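Local coordinates for N-acetylmuramoyl-L-alanine amidase domain-containing protein SAOUHSC_02979 (Staphylococcus aureus, PDB 5T1Q) that is a secreted cell-wall hydrolase, probably with amidase activity against peptidoglycan, represented here by a C-terminal piece that includes its glucosaminidase-family and CHAP domains, at residues A[246-258]-A[268-280]. Numbering follows the deposited sequence.
Sequences MPYPHGQCTWYVY and ISGDLGDAHNWNN. With NA (sodium ion), chain E.
Tyr248 reaches from the loop before helix 253-262 into the segment 269-273 that leads to helix 278-284, both within the CHAP domain, a papain-like fold. From CB, CG sits anti to the carbonyl carbon (chi1 -58°), which sends the ring into that segment. Tyr248 CE1 lies 3.7 Å from Gly273 O, and CE2 comes near Ser269 O and Gly270 CA. Tyr248 CZ has Trp278 CZ2 over the ring face at 3.6 Å, the two planes inclined by 41°. At the tip, Tyr248 OH donates to Ser269 O at 2.6 Å and accepts from Leu272 N, so the hydroxyl ties two backbone groups of the segment together. Trp278 NE1 holds the indole to Gly273 O, approached from above the carbonyl plane. Its six-membered ring packs on the helix, with CZ2 against Thr254 CB and CZ3 against Val257 CG1, while Val315 and Ile356 of the sheet also touch it. Next to Thr254, Cys253 lies with His314 and Glu331 in an arrangement consistent with the Cys-His-Glu triad of CHAP peptidases. Beyond Trp278, Asn279 and Asn280 help bind a sodium ion. Near Tyr248, a water donates to both Pro247 O (2.7 Å) and Gly270 O (3.1 Å).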
HETATM    1  N   MSE A 246       4.900 -14.332   0.438  0.50 44.47           N
HETATM    2  CA  MSE A 246       3.658 -13.661   0.812  0.50 40.52           C
HETATM    3  C   MSE A 246       2.710 -14.608   1.499  0.50 37.50           C
HETATM    4  O   MSE A 246       1.764 -15.083   0.885  0.50 36.84           O
HETATM    5  CB  MSE A 246       3.049 -13.184  -0.500  0.50 40.54           C
HETATM    6  CG  MSE A 246       1.949 -12.155  -0.274  0.50 39.33           C
HETATM    7 SE   MSE A 246       2.724 -10.440   0.304  0.50 37.83          SE
HETATM    8  CE  MSE A 246       4.424 -10.495  -0.690  0.50 39.86           C
ATOM      9  N   PRO A 247       2.946 -14.897   2.773  1.00 34.92           N
ATOM     10  CA  PRO A 247       2.071 -15.830   3.506  1.00 32.51           C
ATOM     11  C   PRO A 247       0.680 -15.256   3.858  1.00 28.43           C
ATOM     12  O   PRO A 247      -0.250 -16.023   4.051  1.00 27.29           O
ATOM     13  CB  PRO A 247       2.890 -16.166   4.761  1.00 32.79           C
ATOM     14  CG  PRO A 247       3.724 -14.966   4.986  1.00 33.11           C
ATOM     15  CD  PRO A 247       3.979 -14.319   3.652  1.00 33.78           C
ATOM     16  N   TYR A 248       0.556 -13.930   3.921  1.00 25.35           N
ATOM     17  CA  TYR A 248      -0.725 -13.254   4.201  1.00 23.91           C
ATOM     18  C   TYR A 248      -0.941 -12.138   3.151  1.00 24.12           C
ATOM     19  O   TYR A 248       0.032 -11.608   2.615  1.00 24.20           O
ATOM     20  CB  TYR A 248      -0.736 -12.672   5.637  1.00 22.19           C
ATOM     21  CG  TYR A 248      -0.514 -13.723   6.713  1.00 21.16           C
ATOM     22  CD1 TYR A 248      -1.566 -14.513   7.162  1.00 20.61           C
ATOM     23  CD2 TYR A 248       0.760 -13.961   7.245  1.00 20.93           C
ATOM     24  CE1 TYR A 248      -1.372 -15.498   8.112  1.00 20.43           C
ATOM     25  CE2 TYR A 248       0.966 -14.951   8.212  1.00 20.43           C
ATOM     26  CZ  TYR A 248      -0.102 -15.708   8.636  1.00 20.51           C
ATOM     27  OH  TYR A 248       0.070 -16.687   9.574  1.00 20.84           O
ATOM     28  N   PRO A 249      -2.211 -11.791   2.838  1.00 24.37           N
ATOM     29  CA  PRO A 249      -2.482 -10.737   1.842  1.00 24.46           C
ATOM     30  C   PRO A 249      -1.745  -9.439   2.157  1.00 23.98           C
ATOM     31  O   PRO A 249      -1.840  -8.916   3.262  1.00 22.62           O
ATOM     32  CB  PRO A 249      -3.990 -10.539   1.947  1.00 24.60           C
ATOM     33  CG  PRO A 249      -4.507 -11.854   2.407  1.00 24.54           C
ATOM     34  CD  PRO A 249      -3.466 -12.396   3.333  1.00 24.07           C
ATOM     35  N   HIS A 250      -1.005  -8.951   1.176  1.00 24.52           N
ATOM     36  CA  HIS A 250      -0.192  -7.764   1.320  1.00 24.88           C
ATOM     37  C   HIS A 250      -0.861  -6.578   2.021  1.00 24.25           C
ATOM     38  O   HIS A 250      -1.986  -6.195   1.696  1.00 23.39           O
ATOM     39  CB  HIS A 250       0.294  -7.320  -0.053  1.00 26.62           C
ATOM     40  CG  HIS A 250       1.370  -6.293   0.006  1.00 26.79           C
ATOM     41  ND1 HIS A 250       1.111  -4.940  -0.034  1.00 26.60           N
ATOM     42  CD2 HIS A 250       2.710  -6.422   0.127  1.00 27.14           C
ATOM     43  CE1 HIS A 250       2.249  -4.280   0.061  1.00 26.80           C
ATOM     44  NE2 HIS A 250       3.234  -5.154   0.151  1.00 27.42           N
ATOM     45  N   GLY A 251      -0.134  -6.005   2.983  1.00 23.46           N
ATOM     46  CA  GLY A 251      -0.614  -4.835   3.717  1.00 23.20           C
ATOM     47  C   GLY A 251      -1.583  -5.058   4.864  1.00 22.13           C
ATOM     48  O   GLY A 251      -1.729  -4.183   5.701  1.00 21.69           O
ATOM     49  N   GLN A 252      -2.249  -6.206   4.925  1.00 22.18           N
ATOM     50  CA  GLN A 252      -3.218  -6.447   6.021  1.00 22.16           C
ATOM     51  C   GLN A 252      -2.507  -6.602   7.371  1.00 20.92           C
ATOM     52  O   GLN A 252      -1.276  -6.715   7.417  1.00 20.45           O
ATOM     53  CB  GLN A 252      -4.099  -7.646   5.690  1.00 23.46           C
ATOM     54  CG  GLN A 252      -4.901  -7.418   4.418  1.00 25.29           C
ATOM     55  CD  GLN A 252      -5.826  -6.213   4.526  1.00 26.98           C
ATOM     56  OE1 GLN A 252      -6.541  -6.053   5.511  1.00 29.05           O
ATOM     57  NE2 GLN A 252      -5.801  -5.354   3.523  1.00 28.97           N
ATOM     58  N   CYS A 253      -3.268  -6.590   8.462  1.00 20.12           N
ATOM     59  CA  CYS A 253      -2.665  -6.616   9.801  1.00 19.54           C
ATOM     60  C   CYS A 253      -1.790  -7.835  10.023  1.00 18.65           C
ATOM     61  O   CYS A 253      -0.769  -7.751  10.666  1.00 17.76           O
ATOM     62  CB  CYS A 253      -3.715  -6.511  10.899  1.00 19.84           C
ATOM     63  SG  CYS A 253      -4.955  -7.825  10.933  1.00 21.66           S
ATOM     64  N   THR A 254      -2.225  -8.958   9.465  1.00 18.36           N
ATOM     65  CA  THR A 254      -1.529 -10.232   9.543  1.00 18.03           C
ATOM     66  C   THR A 254      -0.196 -10.142   8.809  1.00 18.47           C
ATOM     67  O   THR A 254       0.849 -10.473   9.358  1.00 18.43           O
ATOM     68  CB  THR A 254      -2.397 -11.328   8.907  1.00 17.95           C
ATOM     69  OG1 THR A 254      -2.910 -10.838   7.675  1.00 17.93           O
ATOM     70  CG2 THR A 254      -3.578 -11.657   9.781  1.00 17.77           C
ATOM     71  N   TRP A 255      -0.239  -9.670   7.571  1.00 19.14           N
ATOM     72  CA  TRP A 255       0.982  -9.472   6.784  1.00 20.06           C
ATOM     73  C   TRP A 255       1.966  -8.532   7.488  1.00 19.06           C
ATOM     74  O   TRP A 255       3.170  -8.751   7.469  1.00 19.28           O
ATOM     75  CB  TRP A 255       0.629  -8.902   5.394  1.00 21.49           C
ATOM     76  CG  TRP A 255       1.821  -8.532   4.564  1.00 22.98           C
ATOM     77  CD1 TRP A 255       2.457  -9.309   3.645  1.00 24.40           C
ATOM     78  CD2 TRP A 255       2.523  -7.282   4.589  1.00 23.52           C
ATOM     79  NE1 TRP A 255       3.512  -8.615   3.090  1.00 25.35           N
ATOM     80  CE2 TRP A 255       3.570  -7.371   3.656  1.00 24.87           C
ATOM     81  CE3 TRP A 255       2.363  -6.102   5.309  1.00 23.54           C
ATOM     82  CZ2 TRP A 255       4.465  -6.321   3.427  1.00 26.04           C
ATOM     83  CZ3 TRP A 255       3.257  -5.050   5.078  1.00 24.56           C
ATOM     84  CH2 TRP A 255       4.286  -5.171   4.145  1.00 24.87           C
ATOM     85  N   TYR A 256       1.455  -7.475   8.095  1.00 18.09           N
ATOM     86  CA  TYR A 256       2.338  -6.499   8.731  1.00 17.83           C
ATOM     87  C   TYR A 256       3.104  -7.126   9.889  1.00 17.29           C
ATOM     88  O   TYR A 256       4.318  -6.951   9.985  1.00 17.17           O
ATOM     89  CB  TYR A 256       1.580  -5.223   9.182  1.00 17.24           C
ATOM     90  CG  TYR A 256       2.474  -4.313   9.975  1.00 17.49           C
ATOM     91  CD1 TYR A 256       3.352  -3.431   9.332  1.00 17.77           C
ATOM     92  CD2 TYR A 256       2.493  -4.367  11.378  1.00 17.01           C
ATOM     93  CE1 TYR A 256       4.199  -2.623  10.060  1.00 18.05           C
ATOM     94  CE2 TYR A 256       3.359  -3.575  12.114  1.00 17.04           C
ATOM     95  CZ  TYR A 256       4.203  -2.703  11.454  1.00 17.57           C
ATOM     96  OH  TYR A 256       5.048  -1.912  12.173  1.00 17.65           O
ATOM     97  N   VAL A 257       2.405  -7.855  10.759  1.00 16.63           N
ATOM     98  CA  VAL A 257       3.071  -8.467  11.904  1.00 16.86           C
ATOM     99  C   VAL A 257       4.122  -9.527  11.483  1.00 17.96           C
ATOM    100  O   VAL A 257       5.205  -9.608  12.070  1.00 17.91           O
ATOM    101  CB  VAL A 257       2.063  -9.035  12.913  1.00 16.28           C
ATOM    102  CG1 VAL A 257       2.791  -9.674  14.082  1.00 16.19           C
ATOM    103  CG2 VAL A 257       1.115  -7.939  13.408  1.00 16.07           C
ATOM    104  N   TYR A 258       3.792 -10.323  10.475  1.00 19.31           N
ATOM    105  CA  TYR A 258       4.713 -11.303   9.932  1.00 20.95           C
ATOM    106  C   TYR A 258       6.009 -10.618   9.494  1.00 21.17           C
ATOM    107  O   TYR A 258       7.101 -11.052   9.874  1.00 20.50           O
ATOM    108  CB  TYR A 258       4.069 -12.043   8.750  1.00 22.69           C
ATOM    109  CG  TYR A 258       5.007 -12.991   8.016  1.00 24.92           C
ATOM    110  CD1 TYR A 258       5.821 -12.533   6.973  1.00 26.50           C
ATOM    111  CD2 TYR A 258       5.069 -14.339   8.352  1.00 26.32           C
ATOM    112  CE1 TYR A 258       6.689 -13.396   6.301  1.00 28.73           C
ATOM    113  CE2 TYR A 258       5.930 -15.208   7.688  1.00 28.34           C
ATOM    114  CZ  TYR A 258       6.741 -14.730   6.673  1.00 29.75           C
ATOM    115  OH  TYR A 258       7.581 -15.606   6.015  1.00 35.20           O
ATOM    116  N   ILE A 268       7.060 -16.301  12.384  1.00 32.13           N
ATOM    117  CA  ILE A 268       5.785 -16.867  12.738  1.00 30.23           C
ATOM    118  C   ILE A 268       5.255 -17.500  11.436  1.00 28.76           C
ATOM    119  O   ILE A 268       5.433 -16.923  10.367  1.00 28.54           O
ATOM    120  CB  ILE A 268       4.885 -15.760  13.324  1.00 30.22           C
ATOM    121  CG1 ILE A 268       3.741 -16.373  14.109  1.00 30.48           C
ATOM    122  CG2 ILE A 268       4.364 -14.798  12.243  1.00 30.40           C
ATOM    123  CD1 ILE A 268       3.073 -15.383  15.037  1.00 30.41           C
ATOM    124  N   SER A 269       4.640 -18.684  11.503  1.00 27.49           N
ATOM    125  CA  SER A 269       4.176 -19.363  10.275  1.00 27.24           C
ATOM    126  C   SER A 269       3.064 -18.645   9.505  1.00 25.22           C
ATOM    127  O   SER A 269       2.400 -17.738  10.022  1.00 23.70           O
ATOM    128  CB  SER A 269       3.760 -20.808  10.548  1.00 28.49           C
ATOM    129  OG  SER A 269       2.748 -20.872  11.506  1.00 28.63           O
ATOM    130  N   GLY A 270       2.876 -19.087   8.270  1.00 24.64           N
ATOM    131  CA  GLY A 270       1.899 -18.503   7.369  1.00 24.19           C
ATOM    132  C   GLY A 270       0.536 -19.152   7.384  1.00 23.62           C
ATOM    133  O   GLY A 270      -0.349 -18.724   6.623  1.00 23.39           O
ATOM    134  N   ASP A 271       0.352 -20.146   8.263  1.00 23.04           N
ATOM    135  CA  ASP A 271      -0.882 -20.916   8.351  1.00 22.95           C
ATOM    136  C   ASP A 271      -1.766 -20.542   9.555  1.00 22.04           C
ATOM    137  O   ASP A 271      -2.666 -21.305   9.924  1.00 21.87           O
ATOM    138  CB  ASP A 271      -0.550 -22.425   8.402  1.00 23.78           C
ATOM    139  CG  ASP A 271      -0.035 -22.908   9.806  1.00 24.02           C
ATOM    140  OD1 ASP A 271       0.542 -22.107  10.592  1.00 23.63           O
ATOM    141  OD2 ASP A 271      -0.218 -24.102  10.124  1.00 24.32           O
ATOM    142  N   LEU A 272      -1.528 -19.382  10.163  1.00 21.43           N
ATOM    143  CA  LEU A 272      -2.309 -19.003  11.341  1.00 21.10           C
ATOM    144  C   LEU A 272      -3.700 -18.434  11.012  1.00 21.22           C
ATOM    145  O   LEU A 272      -4.497 -18.209  11.921  1.00 21.57           O
ATOM    146  CB  LEU A 272      -1.512 -18.048  12.238  1.00 20.17           C
ATOM    147  CG  LEU A 272      -0.167 -18.567  12.791  1.00 20.30           C
ATOM    148  CD1 LEU A 272       0.468 -17.517  13.665  1.00 19.42           C
ATOM    149  CD2 LEU A 272      -0.269 -19.862  13.575  1.00 20.89           C
ATOM    150  N   GLY A 273      -3.988 -18.205   9.730  1.00 21.80           N
ATOM    151  CA  GLY A 273      -5.303 -17.702   9.304  1.00 22.14           C
ATOM    152  C   GLY A 273      -5.579 -16.256   9.711  1.00 21.64           C
ATOM    153  O   GLY A 273      -4.653 -15.448   9.847  1.00 21.17           O
ATOM    154  N   ASP A 274      -6.860 -15.920   9.873  1.00 22.11           N
ATOM    155  CA  ASP A 274      -7.245 -14.568  10.293  1.00 22.33           C
ATOM    156  C   ASP A 274      -6.694 -14.265  11.678  1.00 20.94           C
ATOM    157  O   ASP A 274      -6.480 -15.168  12.479  1.00 20.11           O
ATOM    158  CB  ASP A 274      -8.754 -14.395  10.289  1.00 24.15           C
ATOM    159  CG  ASP A 274      -9.367 -14.664   8.922  1.00 26.46           C
ATOM    160  OD1 ASP A 274      -8.700 -14.415   7.888  1.00 27.53           O
ATOM    161  OD2 ASP A 274     -10.513 -15.132   8.893  1.00 28.68           O
ATOM    162  N   ALA A 275      -6.534 -12.979  11.959  1.00 19.76           N
ATOM    163  CA  ALA A 275      -5.907 -12.519  13.184  1.00 19.18           C
ATOM    164  C   ALA A 275      -6.346 -13.187  14.489  1.00 18.76           C
ATOM    165  O   ALA A 275      -5.503 -13.599  15.273  1.00 17.84           O
ATOM    166  CB  ALA A 275      -6.067 -11.008  13.304  1.00 19.41           C
ATOM    167  N   HIS A 276      -7.650 -13.291  14.724  1.00 18.88           N
ATOM    168  CA  HIS A 276      -8.127 -13.838  15.984  1.00 19.51           C
ATOM    169  C   HIS A 276      -7.733 -15.291  16.216  1.00 19.98           C
ATOM    170  O   HIS A 276      -7.737 -15.740  17.368  1.00 19.99           O
ATOM    171  CB  HIS A 276      -9.650 -13.687  16.123  1.00 20.69           C
ATOM    172  CG  HIS A 276     -10.425 -14.546  15.194  1.00 21.98           C
ATOM    173  ND1 HIS A 276     -11.104 -15.660  15.622  1.00 23.77           N
ATOM    174  CD2 HIS A 276     -10.593 -14.492  13.850  1.00 22.91           C
ATOM    175  CE1 HIS A 276     -11.684 -16.243  14.586  1.00 23.96           C
ATOM    176  NE2 HIS A 276     -11.373 -15.567  13.497  1.00 23.54           N
ATOM    177  N   ASN A 277      -7.452 -16.034  15.139  1.00 19.54           N
ATOM    178  CA  ASN A 277      -7.022 -17.415  15.271  1.00 20.06           C
ATOM    179  C   ASN A 277      -5.544 -17.562  15.549  1.00 19.19           C
ATOM    180  O   ASN A 277      -5.083 -18.670  15.756  1.00 19.09           O
ATOM    181  CB  ASN A 277      -7.331 -18.212  13.999  1.00 21.20           C
ATOM    182  CG  ASN A 277      -8.770 -18.648  13.917  1.00 22.64           C
ATOM    183  OD1 ASN A 277      -9.379 -19.012  14.921  1.00 24.21           O
ATOM    184  ND2 ASN A 277      -9.307 -18.670  12.706  1.00 23.38           N
ATOM    185  N   TRP A 278      -4.798 -16.464  15.553  1.00 18.18           N
ATOM    186  CA  TRP A 278      -3.349 -16.561  15.750  1.00 17.79           C
ATOM    187  C   TRP A 278      -2.924 -17.151  17.091  1.00 17.95           C
ATOM    188  O   TRP A 278      -2.046 -18.011  17.132  1.00 17.59           O
ATOM    189  CB  TRP A 278      -2.690 -15.199  15.529  1.00 17.12           C
ATOM    190  CG  TRP A 278      -2.432 -14.885  14.074  1.00 16.96           C
ATOM    191  CD1 TRP A 278      -3.247 -15.139  13.020  1.00 17.25           C
ATOM    192  CD2 TRP A 278      -1.314 -14.166  13.551  1.00 16.62           C
ATOM    193  NE1 TRP A 278      -2.665 -14.680  11.845  1.00 17.27           N
ATOM    194  CE2 TRP A 278      -1.490 -14.063  12.155  1.00 16.73           C
ATOM    195  CE3 TRP A 278      -0.174 -13.595  14.130  1.00 16.47           C
ATOM    196  CZ2 TRP A 278      -0.567 -13.430  11.329  1.00 16.89           C
ATOM    197  CZ3 TRP A 278       0.760 -12.984  13.300  1.00 16.44           C
ATOM    198  CH2 TRP A 278       0.554 -12.904  11.920  1.00 16.69           C
ATOM    199  N   ASN A 279      -3.562 -16.710  18.179  1.00 18.19           N
ATOM    200  CA  ASN A 279      -3.168 -17.174  19.506  1.00 18.40           C
ATOM    201  C   ASN A 279      -3.440 -18.665  19.746  1.00 19.00           C
ATOM    202  O   ASN A 279      -2.560 -19.375  20.223  1.00 19.09           O
ATOM    203  CB  ASN A 279      -3.722 -16.273  20.633  1.00 18.38           C
ATOM    204  CG  ASN A 279      -5.230 -16.190  20.649  1.00 18.84           C
ATOM    205  OD1 ASN A 279      -5.899 -16.432  19.633  1.00 19.30           O
ATOM    206  ND2 ASN A 279      -5.780 -15.826  21.791  1.00 18.97           N
ATOM    207  N   ASN A 280      -4.645 -19.134  19.427  1.00 19.56           N
ATOM    208  CA  ASN A 280      -4.988 -20.560  19.607  1.00 20.55           C
ATOM    209  C   ASN A 280      -4.221 -21.447  18.598  1.00 20.73           C
ATOM    210  O   ASN A 280      -3.737 -22.504  18.954  1.00 21.39           O
ATOM    211  CB  ASN A 280      -6.500 -20.814  19.523  1.00 21.36           C
ATOM    212  CG  ASN A 280      -7.149 -20.093  18.365  1.00 21.92           C
ATOM    213  OD1 ASN A 280      -7.245 -18.854  18.373  1.00 22.64           O
ATOM    214  ND2 ASN A 280      -7.606 -20.835  17.374  1.00 22.27           N
TER
HETATM  215 NA    NA E 701      -8.272 -16.897  19.156  1.00 25.76          NA
HETATM  216  O   HOH W   1       0.001 -18.665   3.560  1.00 41.24           O
HETATM  217  O   HOH W   2       7.701 -13.601  10.468  1.00 44.45           O
HETATM  218  O   HOH W   3     -10.216 -17.454  18.108  1.00 32.74           O
HETATM  219  O   HOH W   4      -8.828 -17.816  21.485  1.00 36.15           O